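Local coordinates for protein quinoline 2-oxidoreductase large subunit (PDB 1T3Q) that probably hydroxylates quinoline at carbon 2, as the molybdenum-bearing large subunit of an oxidoreductase of the xanthine dehydrogenase family, at residues A65-V71 and I126-A130; R168-A172 and H338-A342; M232-C237 and L266-L270; K454-L458 and D759-L764. All coordinates share one frame; numbering follows the deposited sequence.

Overall arrangement
Interactions 1 and 3 lie on the same side of the chain's centre, their centres about 24 Å apart and their nearest atoms about 11 Å. Interaction 1 belongs to the hammerhead region, while interactions 2 and 3 fall within one molybdopterin cofactor-binding region, with centres about 33 Å apart; interaction 3 is nested in the loop that interaction 2 closes. Interaction 4 lies on the opposite side of the chain's centre from interaction 3, about 53 Å between centres. The molybdenum pocket includes Gln-224, just ahead of the first helix of interaction 3, and Phe-255 and Gly-256, on the connection between its two helices. None of the four contacts contributes a residue to that pocket.

Interaction 1. Residues A65-V71 and I126-A130; sequences AQALPGV and IAEDA
Leu-68, Val-71 and Ala-65 close around Ala-130 in the α/β hammerhead domain, where the end of helix 63-67 and the type II beta turn Leu-68 to Val-71 lie against helix 124-131. The methyl of Ala-130 points into the turn and is met from two directions. Leu-68 sends CG anti to its own backbone N (chi1 -171°), which carries CD2 over the helix to lie 3.7 Å from Ala-130 N and 3.8 Å from Ala-130 CB. The same CD2 meets Asp-129 CB, at 3.9 Å, and brushes Ile-126 CG2, at 4.2 Å. It thus rests in the dip between Ile-126 and Ala-130, which are one turn apart, with Asp-129 beside it. Val-71 comes in at a steep angle to this, its CG2 branch turned to the helix.

Ile-126 points its CG2 at the peptide between Pro-69 and Gly-70, with 3.6 Å between Ile-126 CG2 and Pro-69 O. Gly-70 has the positive phi of its place in the type II turn, and the absence of a CB leaves room beside Ile-126 CD1. At the far end Ala-65 lies alongside, its CB 3.3 Å from Ala-130 O.

The joint is apolar, and the polar end of Asp-129 is used elsewhere: its carboxylate forms salt bridges with Arg-43 of the medium subunit and Arg-28 of the small subunit. Beneath the contact, strand 115-121 supplies Val-119, which touches both Val-71 and Ala-130. These two are pressed together harder than ordinary van der Waals packing, with Val-71 CG2 only 3.5 Å from Ala-130 CB.

Interaction 2. Residues R168-A172 and H338-A342; sequences RTSRA and HVGNA. With SO4 (sulfate ion), chain K.
Arg-171 reaches from the corner where the chain leaves strand 165-170 to the short helix 337-342 and grips the backbone carbonyl of His-338. NH2 of Arg-171 donates a bond of 2.7 Å to His-338 O, with the oxygen close to the guanidinium plane and the donor tilted 19° from the carbonyl plane. NH1 adds a weak second bond to the same oxygen. The chain of Arg-171 is bent at chi2 and chi3, which slides the guanidinium into a slot between two residues of the helix. Ala-342 covers one face with its N and CA, toward the rim, and the imidazole of His-338 lies over the opposite face, also off-centre, with the planes inclined by 34°. Ala-342 CB approaches Arg-171 NH1 to 3.6 Å. At the edge of the imidazole sits Thr-169, with OG1 3.7 Å from His-338 CD2.

On this side His-338, Asn-341 and Ala-342 are buried, whereas Arg-168, on the other side of the strand, is exposed. It directs its extended chain away from the helix, to a salt bridge with Glu-356 of strand 352-360 and to a sulfate probably taken up from the crystallisation liquor. NH1 of Arg-168 donates to sulfate O4 at 3.2 Å, whereas the approach of NH2 is too short to be trusted.

A cationic guanidinium held on a helical carbonyl and against an imidazole face would be expected to polarise that carbonyl and to disfavour protonation of His-338.

Interaction 3. Residues M232-C237 and L266-L270; sequences MVAMFC and LLVCL
Helices 226-237 and 263-275 pack across each other at a steep angle on the mixed sheet that includes strands 205-211 and 216-221, and they meet where Leu-266 of the second helix pushes between Val-233, Phe-236 and Cys-237 of the first. The short segments approach to 10.7 Å between axes and cross at -67°, a wide separation that Leu-266 bridges with its side chain. The Leu-266 and Val-233 side chains run past each other in opposite directions, with Leu-266 CD2 3.6 Å from Val-233 CG2. Leu-266 CD1 meets the start of the Phe-236 side chain, 3.9 Å from its CB. The ring of Phe-236 then leads away, to Ile-87 and Val-88 of strand 87-89.

Val-233 forks between two partners. With CG1 anti to the backbone N (chi1 169°), CG2 is left for Leu-266, and CG1 faces Cys-269 SG at 4.1 Å. Leu-217 of strand 216-221 touches both Val-233 and Cys-269, closing the sheet side of this apolar joint. The thiols of Cys-237 and Cys-269 are 5.9 Å apart between their SG atoms, too far for a disulfide. Cys-237 SG instead packs between two leucine methyls, Leu-266 CD2 at 4.0 Å and Leu-270 CD2 at 3.9 Å.

Interaction 4. Residues K454-L458 and D759-L764; sequences KYLGL and DALAHL
Asp-759 turns CG anti to its backbone N (chi1 -174°), swinging the carboxylate to the backbone of Leu-458, while His-763 takes the crowded position between its backbone N and carbonyl carbon (chi1 72°), a rotation that points the imidazole edge at Tyr-455. At the first site Leu-458 N donates an almost straight bond of 2.9 Å to Asp-759 OD2, met on its anti side, somewhat out of the carboxylate plane. At the second, the edge of the imidazole is directed at the face of the phenol ring in an offset edge-to-face pair, with centroids 5.1 Å apart and planes at 69°.

Between these two sites the backbones are in direct contact. Gly-457 CA comes within 3.7 Å of Ala-760 CA, an approach that the lack of a side chain at Gly-457 permits. Alongside, Ala-760 CA makes a CA-H...O contact of 3.5 Å to Leu-456 O. Leu-761 CD2 reaches Tyr-455 CD1 at 3.6 Å, and Leu-764 CD1 lies 4.0 Å from Tyr-455 CE1. A water 3.0 Å from His-763 NE2 also makes a weak bond to Tyr-455 OH.

The C-terminal part of helix 744-761 and the residues that follow it lie along the outer edge of strand 454-467, whose other edge pairs with strand 636-649 through Tyr-455 and Gly-457. Helix 439-450 packs on Leu-456 and Leu-458, and Ile-782 of helix 775-783 touches Tyr-455, Leu-761 and Leu-764.

Interaction 1. Residues A65-V71 and I126-A130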
loop_
_atom_site.group_PDB
_atom_site.type_symbol
_atom_site.label_atom_id
_atom_site.label_comp_id
_atom_site.label_asym_id
_atom_site.label_seq_id
_atom_site.Cartn_x
_atom_site.Cartn_y
_atom_site.Cartn_z
ATOM N N ALA B 65 -25.304 15.144 18.019
ATOM C CA ALA B 65 -24.507 14.149 17.320
ATOM C C ALA B 65 -23.064 14.633 17.176
ATOM O O ALA B 65 -22.118 13.872 17.379
ATOM C CB ALA B 65 -25.117 13.868 15.951
ATOM N N GLN B 66 -22.895 15.907 16.835
ATOM C CA GLN B 66 -21.559 16.476 16.668
ATOM C C GLN B 66 -20.764 16.506 17.969
ATOM O O GLN B 66 -19.535 16.405 17.958
ATOM C CB GLN B 66 -21.649 17.902 16.121
ATOM C CG GLN B 66 -22.240 18.019 14.729
ATOM C CD GLN B 66 -22.416 19.469 14.306
ATOM O OE1 GLN B 66 -23.047 20.255 15.013
ATOM N NE2 GLN B 66 -21.863 19.829 13.153
ATOM N N ALA B 67 -21.469 16.645 19.088
ATOM C CA ALA B 67 -20.821 16.721 20.392
ATOM C C ALA B 67 -20.430 15.371 20.991
ATOM O O ALA B 67 -19.537 15.302 21.832
ATOM C CB ALA B 67 -21.711 17.475 21.363
ATOM N N LEU B 68 -21.089 14.301 20.562
ATOM C CA LEU B 68 -20.775 12.982 21.099
ATOM C C LEU B 68 -19.290 12.678 20.926
ATOM O O LEU B 68 -18.738 12.840 19.840
ATOM C CB LEU B 68 -21.600 11.907 20.394
ATOM C CG LEU B 68 -21.513 10.512 21.018
ATOM C CD1 LEU B 68 -22.278 10.511 22.326
ATOM C CD2 LEU B 68 -22.096 9.474 20.068
ATOM N N PRO B 69 -18.616 12.256 22.006
ATOM C CA PRO B 69 -17.189 11.943 21.892
ATOM C C PRO B 69 -16.900 10.902 20.812
ATOM O O PRO B 69 -17.650 9.940 20.644
ATOM C CB PRO B 69 -16.816 11.467 23.300
ATOM C CG PRO B 69 -18.127 11.080 23.914
ATOM C CD PRO B 69 -19.074 12.112 23.397
ATOM N N GLY B 70 -15.810 11.111 20.082
ATOM C CA GLY B 70 -15.445 10.194 19.018
ATOM C C GLY B 70 -15.929 10.660 17.656
ATOM O O GLY B 70 -15.423 10.217 16.627
ATOM N N VAL B 71 -16.920 11.549 17.644
ATOM C CA VAL B 71 -17.459 12.066 16.393
ATOM C C VAL B 71 -16.603 13.214 15.878
ATOM O O VAL B 71 -16.266 14.134 16.624
ATOM C CB VAL B 71 -18.900 12.563 16.560
ATOM C CG1 VAL B 71 -19.390 13.170 15.248
ATOM C CG2 VAL B 71 -19.800 11.410 16.980
ATOM N N ILE B 126 -19.746 3.967 17.104
ATOM C CA ILE B 126 -19.940 5.317 17.626
ATOM C C ILE B 126 -20.614 6.206 16.586
ATOM O O ILE B 126 -21.420 7.072 16.932
ATOM C CB ILE B 126 -18.599 5.944 18.069
ATOM C CG1 ILE B 126 -18.067 5.191 19.295
ATOM C CG2 ILE B 126 -18.788 7.429 18.407
ATOM C CD1 ILE B 126 -16.726 5.697 19.803
ATOM N N ALA B 127 -20.299 5.994 15.310
ATOM C CA ALA B 127 -20.919 6.793 14.258
ATOM C C ALA B 127 -22.409 6.498 14.273
ATOM O O ALA B 127 -23.233 7.394 14.071
ATOM C CB ALA B 127 -20.323 6.446 12.897
ATOM N N GLU B 128 -22.754 5.233 14.503
ATOM C CA GLU B 128 -24.157 4.838 14.558
ATOM C C GLU B 128 -24.806 5.425 15.807
ATOM O O GLU B 128 -25.953 5.869 15.758
ATOM C CB GLU B 128 -24.296 3.312 14.554
ATOM C CG GLU B 128 -24.006 2.673 13.194
ATOM C CD GLU B 128 -24.152 1.157 13.209
ATOM O OE1 GLU B 128 -24.040 0.534 12.130
ATOM O OE2 GLU B 128 -24.375 0.587 14.297
ATOM N N ASP B 129 -24.080 5.430 16.925
ATOM C CA ASP B 129 -24.626 6.004 18.152
ATOM C C ASP B 129 -25.023 7.454 17.866
ATOM O O ASP B 129 -26.141 7.871 18.163
ATOM C CB ASP B 129 -23.596 6.008 19.290
ATOM C CG ASP B 129 -23.238 4.613 19.784
ATOM O OD1 ASP B 129 -24.061 3.684 19.654
ATOM O OD2 ASP B 129 -22.126 4.458 20.331
ATOM N N ALA B 130 -24.095 8.212 17.287
ATOM C CA ALA B 130 -24.323 9.622 16.973
ATOM C C ALA B 130 -25.447 9.842 15.969
ATOM O O ALA B 130 -26.211 10.803 16.087
ATOM C CB ALA B 130 -23.034 10.256 16.461
#

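Interaction 2. Residues R168-A172 and H338-A342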
loop_
_atom_site.group_PDB
_atom_site.type_symbol
_atom_site.label_atom_id
_atom_site.label_comp_id
_atom_site.label_asym_id
_atom_site.label_seq_id
_atom_site.Cartn_x
_atom_site.Cartn_y
_atom_site.Cartn_z
ATOM N N ARG B 168 -39.641 6.463 -22.858
ATOM C CA ARG B 168 -40.660 5.746 -23.601
ATOM C C ARG B 168 -40.170 5.588 -25.031
ATOM O O ARG B 168 -39.991 6.574 -25.746
ATOM C CB ARG B 168 -41.950 6.560 -23.569
ATOM C CG ARG B 168 -43.147 5.889 -24.172
ATOM C CD ARG B 168 -44.387 6.660 -23.770
ATOM N NE ARG B 168 -45.537 5.776 -23.682
ATOM C CZ ARG B 168 -46.507 5.914 -22.791
ATOM N NH1 ARG B 168 -46.472 6.905 -21.906
ATOM N NH2 ARG B 168 -47.507 5.053 -22.782
ATOM N N THR B 169 -39.951 4.348 -25.444
ATOM C CA THR B 169 -39.455 4.084 -26.782
ATOM C C THR B 169 -40.148 2.894 -27.421
ATOM O O THR B 169 -40.567 1.959 -26.744
ATOM C CB THR B 169 -37.930 3.800 -26.762
ATOM O OG1 THR B 169 -37.250 4.861 -26.078
ATOM C CG2 THR B 169 -37.389 3.697 -28.179
ATOM N N SER B 170 -40.264 2.946 -28.742
ATOM C CA SER B 170 -40.872 1.874 -29.508
ATOM C C SER B 170 -40.089 1.781 -30.805
ATOM O O SER B 170 -40.153 2.677 -31.644
ATOM C CB SER B 170 -42.340 2.183 -29.796
ATOM O OG SER B 170 -42.896 1.185 -30.630
ATOM N N ARG B 171 -39.337 0.700 -30.960
ATOM C CA ARG B 171 -38.531 0.508 -32.153
ATOM C C ARG B 171 -39.249 -0.238 -33.272
ATOM O O ARG B 171 -38.783 -0.256 -34.407
ATOM C CB ARG B 171 -37.226 -0.194 -31.773
ATOM C CG ARG B 171 -36.219 0.765 -31.151
ATOM C CD ARG B 171 -35.305 0.096 -30.138
ATOM N NE ARG B 171 -35.994 -0.190 -28.884
ATOM C CZ ARG B 171 -35.381 -0.538 -27.757
ATOM N NH1 ARG B 171 -34.058 -0.647 -27.721
ATOM N NH2 ARG B 171 -36.093 -0.768 -26.663
ATOM N N ALA B 172 -40.383 -0.848 -32.954
ATOM C CA ALA B 172 -41.161 -1.569 -33.951
ATOM C C ALA B 172 -42.638 -1.382 -33.635
ATOM O O ALA B 172 -43.072 -1.635 -32.512
ATOM C CB ALA B 172 -40.799 -3.044 -33.938
ATOM N N HIS B 338 -36.014 -1.205 -21.716
ATOM C CA HIS B 338 -35.415 -0.675 -22.931
ATOM C C HIS B 338 -34.476 -1.663 -23.624
ATOM O O HIS B 338 -34.705 -2.034 -24.774
ATOM C CB HIS B 338 -34.688 0.635 -22.621
ATOM C CG HIS B 338 -34.308 1.420 -23.838
ATOM N ND1 HIS B 338 -33.135 1.206 -24.529
ATOM C CD2 HIS B 338 -34.952 2.417 -24.490
ATOM C CE1 HIS B 338 -33.071 2.040 -25.553
ATOM N NE2 HIS B 338 -34.162 2.785 -25.551
ATOM N N VAL B 339 -33.422 -2.094 -22.939
ATOM C CA VAL B 339 -32.499 -3.039 -23.560
ATOM C C VAL B 339 -33.150 -4.405 -23.745
ATOM O O VAL B 339 -32.783 -5.156 -24.652
ATOM C CB VAL B 339 -31.201 -3.197 -22.742
ATOM C CG1 VAL B 339 -30.470 -1.867 -22.692
ATOM C CG2 VAL B 339 -31.512 -3.703 -21.340
ATOM N N GLY B 340 -34.126 -4.715 -22.893
ATOM C CA GLY B 340 -34.825 -5.987 -22.989
ATOM C C GLY B 340 -35.615 -6.127 -24.281
ATOM O O GLY B 340 -35.543 -7.157 -24.958
ATOM N N ASN B 341 -36.379 -5.094 -24.632
ATOM C CA ASN B 341 -37.175 -5.138 -25.852
ATOM C C ASN B 341 -36.322 -5.205 -27.110
ATOM O O ASN B 341 -36.772 -5.703 -28.143
ATOM C CB ASN B 341 -38.114 -3.929 -25.935
ATOM C CG ASN B 341 -39.392 -4.128 -25.144
ATOM O OD1 ASN B 341 -40.377 -3.418 -25.347
ATOM N ND2 ASN B 341 -39.383 -5.091 -24.229
ATOM N N ALA B 342 -35.090 -4.709 -27.033
ATOM C CA ALA B 342 -34.213 -4.745 -28.195
ATOM C C ALA B 342 -33.925 -6.182 -28.629
ATOM O O ALA B 342 -33.736 -6.451 -29.815
ATOM C CB ALA B 342 -32.906 -4.020 -27.896
HETATM S S SO4 K . -49.952 4.712 -21.316
HETATM O O1 SO4 K . -50.397 5.070 -22.678
HETATM O O2 SO4 K . -51.115 4.294 -20.509
HETATM O O3 SO4 K . -48.992 3.599 -21.392
HETATM O O4 SO4 K . -49.303 5.877 -20.685
#

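Interaction 3. Residues M232-C237 and L266-L270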
loop_
_atom_site.group_PDB
_atom_site.type_symbol
_atom_site.label_atom_id
_atom_site.label_comp_id
_atom_site.label_asym_id
_atom_site.label_seq_id
_atom_site.Cartn_x
_atom_site.Cartn_y
_atom_site.Cartn_z
ATOM N N MET B 232 -15.669 9.630 -12.901
ATOM C CA MET B 232 -16.867 10.239 -12.337
ATOM C C MET B 232 -16.587 11.008 -11.050
ATOM O O MET B 232 -17.218 12.037 -10.792
ATOM C CB MET B 232 -17.960 9.190 -12.097
ATOM C CG MET B 232 -18.463 8.508 -13.372
ATOM S SD MET B 232 -18.923 9.664 -14.699
ATOM C CE MET B 232 -17.486 9.577 -15.673
ATOM N N VAL B 233 -15.657 10.519 -10.235
ATOM C CA VAL B 233 -15.319 11.236 -9.011
ATOM C C VAL B 233 -14.711 12.577 -9.420
ATOM O O VAL B 233 -15.021 13.622 -8.838
ATOM C CB VAL B 233 -14.293 10.468 -8.152
ATOM C CG1 VAL B 233 -13.768 11.368 -7.035
ATOM C CG2 VAL B 233 -14.947 9.234 -7.552
ATOM N N ALA B 234 -13.851 12.539 -10.434
ATOM C CA ALA B 234 -13.199 13.748 -10.921
ATOM C C ALA B 234 -14.235 14.776 -11.372
ATOM O O ALA B 234 -14.147 15.952 -11.021
ATOM C CB ALA B 234 -12.267 13.413 -12.075
ATOM N N MET B 235 -15.217 14.322 -12.140
ATOM C CA MET B 235 -16.253 15.207 -12.656
ATOM C C MET B 235 -17.277 15.689 -11.630
ATOM O O MET B 235 -17.563 16.882 -11.550
ATOM C CB MET B 235 -16.980 14.532 -13.820
ATOM C CG MET B 235 -16.051 14.121 -14.953
ATOM S SD MET B 235 -16.873 14.106 -16.557
ATOM C CE MET B 235 -17.267 12.417 -16.751
ATOM N N PHE B 236 -17.819 14.770 -10.840
ATOM C CA PHE B 236 -18.830 15.130 -9.857
ATOM C C PHE B 236 -18.306 15.799 -8.585
ATOM O O PHE B 236 -19.076 16.415 -7.853
ATOM C CB PHE B 236 -19.666 13.893 -9.511
ATOM C CG PHE B 236 -20.407 13.312 -10.692
ATOM C CD1 PHE B 236 -20.716 11.959 -10.739
ATOM C CD2 PHE B 236 -20.791 14.121 -11.760
ATOM C CE1 PHE B 236 -21.396 11.413 -11.833
ATOM C CE2 PHE B 236 -21.471 13.586 -12.856
ATOM C CZ PHE B 236 -21.773 12.227 -12.890
ATOM N N CYS B 237 -17.007 15.688 -8.322
ATOM C CA CYS B 237 -16.418 16.317 -7.140
ATOM C C CYS B 237 -15.471 17.436 -7.554
ATOM O O CYS B 237 -14.882 18.106 -6.708
ATOM C CB CYS B 237 -15.645 15.296 -6.302
ATOM S SG CYS B 237 -16.663 13.974 -5.615
ATOM N N LEU B 266 -18.553 8.739 -3.670
ATOM C CA LEU B 266 -18.211 10.142 -3.783
ATOM C C LEU B 266 -18.090 10.721 -2.384
ATOM O O LEU B 266 -17.158 11.467 -2.096
ATOM C CB LEU B 266 -19.286 10.899 -4.572
ATOM C CG LEU B 266 -19.499 10.441 -6.018
ATOM C CD1 LEU B 266 -20.546 11.328 -6.683
ATOM C CD2 LEU B 266 -18.192 10.512 -6.776
ATOM N N LEU B 267 -19.022 10.350 -1.512
ATOM C CA LEU B 267 -19.021 10.865 -0.152
ATOM C C LEU B 267 -17.737 10.600 0.610
ATOM O O LEU B 267 -17.209 11.509 1.247
ATOM C CB LEU B 267 -20.222 10.328 0.626
ATOM C CG LEU B 267 -21.576 10.921 0.214
ATOM C CD1 LEU B 267 -22.700 10.135 0.857
ATOM C CD2 LEU B 267 -21.642 12.404 0.625
ATOM N N VAL B 268 -17.208 9.377 0.558
ATOM C CA VAL B 268 -15.976 9.129 1.300
ATOM C C VAL B 268 -14.828 9.994 0.796
ATOM O O VAL B 268 -13.981 10.418 1.579
ATOM C CB VAL B 268 -15.562 7.634 1.284
ATOM C CG1 VAL B 268 -16.572 6.824 2.088
ATOM C CG2 VAL B 268 -15.477 7.117 -0.146
ATOM N N CYS B 269 -14.803 10.274 -0.505
ATOM C CA CYS B 269 -13.747 11.116 -1.059
ATOM C C CYS B 269 -13.896 12.531 -0.518
ATOM O O CYS B 269 -12.917 13.159 -0.113
ATOM C CB CYS B 269 -13.822 11.144 -2.587
ATOM S SG CYS B 269 -13.459 9.550 -3.362
ATOM N N LEU B 270 -15.130 13.028 -0.517
ATOM C CA LEU B 270 -15.404 14.368 -0.021
ATOM C C LEU B 270 -15.086 14.457 1.467
ATOM O O LEU B 270 -14.499 15.429 1.928
ATOM C CB LEU B 270 -16.875 14.728 -0.260
ATOM C CG LEU B 270 -17.303 14.894 -1.722
ATOM C CD1 LEU B 270 -18.796 15.148 -1.793
ATOM C CD2 LEU B 270 -16.537 16.047 -2.358
#

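Interaction 4. Residues K454-L458 and D759-L764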
loop_
_atom_site.group_PDB
_atom_site.type_symbol
_atom_site.label_atom_id
_atom_site.label_comp_id
_atom_site.label_asym_id
_atom_site.label_seq_id
_atom_site.Cartn_x
_atom_site.Cartn_y
_atom_site.Cartn_z
ATOM N N LYS B 454 -48.047 -35.359 -6.768
ATOM C CA LYS B 454 -46.960 -34.461 -7.145
ATOM C C LYS B 454 -47.145 -34.001 -8.587
ATOM O O LYS B 454 -47.427 -34.808 -9.473
ATOM C CB LYS B 454 -45.613 -35.176 -7.019
ATOM C CG LYS B 454 -45.304 -35.727 -5.632
ATOM C CD LYS B 454 -45.006 -34.619 -4.641
ATOM C CE LYS B 454 -44.499 -35.193 -3.324
ATOM N NZ LYS B 454 -44.052 -34.120 -2.399
ATOM N N TYR B 455 -46.986 -32.704 -8.818
ATOM C CA TYR B 455 -47.121 -32.139 -10.155
ATOM C C TYR B 455 -45.720 -31.928 -10.728
ATOM O O TYR B 455 -44.984 -31.056 -10.272
ATOM C CB TYR B 455 -47.858 -30.802 -10.086
ATOM C CG TYR B 455 -49.260 -30.887 -9.517
ATOM C CD1 TYR B 455 -49.801 -29.824 -8.796
ATOM C CD2 TYR B 455 -50.054 -32.014 -9.724
ATOM C CE1 TYR B 455 -51.104 -29.881 -8.295
ATOM C CE2 TYR B 455 -51.353 -32.083 -9.231
ATOM C CZ TYR B 455 -51.872 -31.013 -8.518
ATOM O OH TYR B 455 -53.159 -31.078 -8.033
ATOM N N LEU B 456 -45.348 -32.728 -11.720
ATOM C CA LEU B 456 -44.027 -32.611 -12.321
ATOM C C LEU B 456 -44.140 -31.814 -13.614
ATOM O O LEU B 456 -45.087 -31.994 -14.377
ATOM C CB LEU B 456 -43.462 -34.005 -12.604
ATOM C CG LEU B 456 -41.940 -34.156 -12.591
ATOM C CD1 LEU B 456 -41.405 -33.875 -11.187
ATOM C CD2 LEU B 456 -41.572 -35.570 -13.023
ATOM N N GLY B 457 -43.178 -30.930 -13.857
ATOM C CA GLY B 457 -43.219 -30.121 -15.061
ATOM C C GLY B 457 -41.856 -29.891 -15.684
ATOM O O GLY B 457 -40.856 -29.753 -14.982
ATOM N N LEU B 458 -41.823 -29.862 -17.013
ATOM C CA LEU B 458 -40.600 -29.633 -17.760
ATOM C C LEU B 458 -40.683 -28.249 -18.380
ATOM O O LEU B 458 -41.698 -27.898 -18.977
ATOM C CB LEU B 458 -40.454 -30.671 -18.877
ATOM C CG LEU B 458 -39.320 -30.410 -19.877
ATOM C CD1 LEU B 458 -37.976 -30.538 -19.180
ATOM C CD2 LEU B 458 -39.414 -31.404 -21.029
ATOM N N ASP B 759 -45.777 -25.857 -16.953
ATOM C CA ASP B 759 -45.987 -27.168 -17.557
ATOM C C ASP B 759 -46.584 -28.096 -16.506
ATOM O O ASP B 759 -47.471 -28.896 -16.800
ATOM C CB ASP B 759 -44.666 -27.756 -18.050
ATOM C CG ASP B 759 -44.862 -29.052 -18.822
ATOM O OD1 ASP B 759 -45.573 -29.022 -19.846
ATOM O OD2 ASP B 759 -44.314 -30.095 -18.404
ATOM N N ALA B 760 -46.096 -27.974 -15.275
ATOM C CA ALA B 760 -46.564 -28.805 -14.173
ATOM C C ALA B 760 -48.042 -28.599 -13.869
ATOM O O ALA B 760 -48.758 -29.550 -13.550
ATOM C CB ALA B 760 -45.732 -28.521 -12.914
ATOM N N LEU B 761 -48.497 -27.356 -13.977
ATOM C CA LEU B 761 -49.885 -27.022 -13.678
ATOM C C LEU B 761 -50.795 -26.920 -14.898
ATOM O O LEU B 761 -51.996 -26.678 -14.763
ATOM C CB LEU B 761 -49.928 -25.702 -12.903
ATOM C CG LEU B 761 -49.089 -25.657 -11.623
ATOM C CD1 LEU B 761 -49.118 -24.257 -11.037
ATOM C CD2 LEU B 761 -49.623 -26.674 -10.627
ATOM N N ALA B 762 -50.229 -27.110 -16.084
ATOM C CA ALA B 762 -51.003 -27.020 -17.317
ATOM C C ALA B 762 -52.282 -27.858 -17.308
ATOM O O ALA B 762 -53.331 -27.391 -17.741
ATOM C CB ALA B 762 -50.134 -27.409 -18.505
ATOM N N HIS B 763 -52.202 -29.086 -16.808
ATOM C CA HIS B 763 -53.374 -29.955 -16.790
ATOM C C HIS B 763 -54.538 -29.413 -15.958
ATOM O O HIS B 763 -55.676 -29.863 -16.110
ATOM C CB HIS B 763 -52.995 -31.363 -16.309
ATOM C CG HIS B 763 -52.680 -31.448 -14.848
ATOM N ND1 HIS B 763 -51.558 -30.873 -14.290
ATOM C CD2 HIS B 763 -53.336 -32.056 -13.831
ATOM C CE1 HIS B 763 -51.535 -31.126 -12.994
ATOM N NE2 HIS B 763 -52.603 -31.843 -12.689
ATOM N N LEU B 764 -54.257 -28.455 -15.081
ATOM C CA LEU B 764 -55.298 -27.859 -14.249
ATOM C C LEU B 764 -55.828 -26.597 -14.916
ATOM O O LEU B 764 -56.674 -25.901 -14.358
ATOM C CB LEU B 764 -54.747 -27.502 -12.867
ATOM C CG LEU B 764 -54.276 -28.650 -11.972
ATOM C CD1 LEU B 764 -53.686 -28.074 -10.691
ATOM C CD2 LEU B 764 -55.446 -29.577 -11.654
HETATM O O HOH W 1 -54.377 -32.959 -10.534
HETATM O O HOH W 2 -47.946 -32.247 -13.626
#